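Long-range contact in phosphatidylethanolamine-binding protein (Plasmodium vivax, PDB 2GZQ), which probably binds phosphatidylethanolamine or related phospholipids in this malaria parasite: residues G61-N66 with L124-P129. Numbering follows the deposited sequence.
Sequences GSVPRN and LPYVGP
Tyr-126 lays one face of its ring against the backbone of Val-63, a worked example of how a single aromatic side chain can join two irregular loops with no direct hydrogen bond between 61-66 and 124-129. With CG anti to the backbone N (chi1 -177°), the phenol reaches across to 61-66, where Val-63 CA sits almost directly above the ring centroid at 3.7 Å, 11° off the normal, in a CH-pi contact. Beside this, Tyr-126 CE2 comes within 3.3 Å of Ser-62 C, while Gly-61 O approaches the ring edge. At its base, Tyr-126 CG packs 3.9 Å from Val-63 CB; on its other flank, CE1 meets Pro-64 CD at 3.9 Å. The hydroxyl is hydrogen-bonded to Thr-60 O, which helps hold the far end of the ring. Further on, Gly-128 passes 4.7 Å from Gly-61, CA to CA, and one water bridges them, donating to Gly-61 O (2.8 Å) and accepting from Gly-128 N (2.9 Å). Plain packing at the surface, this contact links the two sheets of the beta fold through their loops, one leading into strand 66-69 of the four-stranded sheet, the other following edge strand 121-124 of the six-stranded sheet, with Trp-102 of strand 99-107 touching Val-63 and Pro-64.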
loop_
_atom_site.group_PDB
_atom_site.type_symbol
_atom_site.label_atom_id
_atom_site.label_comp_id
_atom_site.label_asym_id
_atom_site.label_seq_id
_atom_site.Cartn_x
_atom_site.Cartn_y
_atom_site.Cartn_z
ATOM N N GLY A 61 5.448 -6.094 -12.698
ATOM C CA GLY A 61 5.592 -7.451 -12.189
ATOM C C GLY A 61 6.563 -7.617 -11.028
ATOM O O GLY A 61 6.513 -8.634 -10.330
ATOM N N SER A 62 7.438 -6.634 -10.814
ATOM C CA SER A 62 8.362 -6.674 -9.685
ATOM C C SER A 62 8.175 -5.537 -8.706
ATOM O O SER A 62 7.625 -4.491 -9.048
ATOM C CB SER A 62 9.809 -6.665 -10.143
ATOM O OG SER A 62 10.068 -7.738 -11.032
ATOM N N VAL A 63 8.661 -5.742 -7.501
ATOM C CA VAL A 63 8.562 -4.741 -6.456
ATOM C C VAL A 63 9.192 -3.441 -6.939
ATOM O O VAL A 63 10.164 -3.461 -7.686
ATOM C CB VAL A 63 9.207 -5.275 -5.171
ATOM C CG1 VAL A 63 10.709 -5.351 -5.273
ATOM C CG2 VAL A 63 8.815 -4.470 -3.963
ATOM N N PRO A 64 8.637 -2.289 -6.570
ATOM C CA PRO A 64 9.285 -1.044 -6.994
ATOM C C PRO A 64 10.773 -1.013 -6.703
ATOM O O PRO A 64 11.195 -1.349 -5.595
ATOM C CB PRO A 64 8.533 0.012 -6.200
ATOM C CG PRO A 64 7.139 -0.555 -6.085
ATOM C CD PRO A 64 7.372 -2.034 -5.851
ATOM N N ARG A 65 11.574 -0.576 -7.661
ATOM C CA ARG A 65 13.009 -0.539 -7.466
ATOM C C ARG A 65 13.381 0.508 -6.410
ATOM O O ARG A 65 14.327 0.305 -5.651
ATOM C CB ARG A 65 13.727 -0.238 -8.783
ATOM C CG ARG A 65 15.228 -0.386 -8.681
ATOM C CD ARG A 65 15.927 -0.279 -10.022
ATOM N NE ARG A 65 17.387 -0.369 -9.881
ATOM C CZ ARG A 65 18.242 -0.232 -10.888
ATOM N NH1 ARG A 65 19.539 -0.325 -10.684
ATOM N NH2 ARG A 65 17.798 -0.002 -12.107
ATOM N N ASN A 66 12.726 1.661 -6.433
ATOM C CA ASN A 66 13.094 2.754 -5.538
ATOM C C ASN A 66 11.888 3.392 -4.909
ATOM O O ASN A 66 10.983 3.852 -5.623
ATOM C CB ASN A 66 13.892 3.830 -6.267
ATOM C CG ASN A 66 15.255 3.376 -6.595
ATOM O OD1 ASN A 66 16.129 3.348 -5.740
ATOM N ND2 ASN A 66 15.440 2.972 -7.831
ATOM N N LEU A 124 3.952 -10.013 3.477
ATOM C CA LEU A 124 3.386 -10.553 2.238
ATOM C C LEU A 124 4.287 -10.121 1.084
ATOM O O LEU A 124 4.362 -8.917 0.789
ATOM C CB LEU A 124 1.962 -10.043 2.010
ATOM C CG LEU A 124 0.958 -10.520 3.062
ATOM C CD1 LEU A 124 -0.337 -9.722 2.937
ATOM C CD2 LEU A 124 0.666 -12.017 2.905
ATOM N N PRO A 125 4.937 -11.087 0.401
ATOM C CA PRO A 125 5.853 -10.655 -0.632
ATOM C C PRO A 125 5.095 -10.076 -1.828
ATOM O O PRO A 125 3.954 -10.455 -2.114
ATOM C CB PRO A 125 6.594 -11.935 -1.013
ATOM C CG PRO A 125 5.663 -13.048 -0.653
ATOM C CD PRO A 125 4.858 -12.557 0.509
ATOM N N TYR A 126 5.743 -9.158 -2.527
ATOM C CA TYR A 126 5.141 -8.447 -3.645
ATOM C C TYR A 126 4.613 -9.397 -4.697
ATOM O O TYR A 126 5.367 -10.257 -5.192
ATOM C CB TYR A 126 6.191 -7.521 -4.277
ATOM C CG TYR A 126 5.624 -6.688 -5.392
ATOM C CD1 TYR A 126 5.069 -5.456 -5.148
ATOM C CD2 TYR A 126 5.631 -7.154 -6.699
ATOM C CE1 TYR A 126 4.563 -4.684 -6.166
ATOM C CE2 TYR A 126 5.095 -6.399 -7.739
ATOM C CZ TYR A 126 4.537 -5.169 -7.459
ATOM O OH TYR A 126 3.974 -4.387 -8.461
ATOM N N VAL A 127 3.369 -9.191 -5.114
ATOM C CA VAL A 127 2.860 -9.771 -6.348
ATOM C C VAL A 127 2.203 -8.647 -7.111
ATOM O O VAL A 127 1.475 -7.825 -6.533
ATOM C CB VAL A 127 1.872 -10.914 -6.086
ATOM C CG1 VAL A 127 2.538 -12.034 -5.309
ATOM C CG2 VAL A 127 0.629 -10.414 -5.362
ATOM N N GLY A 128 2.480 -8.566 -8.396
ATOM C CA GLY A 128 2.019 -7.412 -9.177
ATOM C C GLY A 128 0.517 -7.380 -9.401
ATOM O O GLY A 128 -0.170 -8.376 -9.168
ATOM N N PRO A 129 -0.009 -6.227 -9.850
ATOM C CA PRO A 129 -1.429 -6.021 -10.113
ATOM C C PRO A 129 -2.087 -7.112 -10.877
ATOM O O PRO A 129 -1.536 -7.658 -11.826
ATOM C CB PRO A 129 -1.469 -4.696 -10.866
ATOM C CG PRO A 129 -0.291 -3.957 -10.349
ATOM C CD PRO A 129 0.767 -5.009 -10.131
HETATM O O HOH W 1 4.374 -10.279 -9.681
#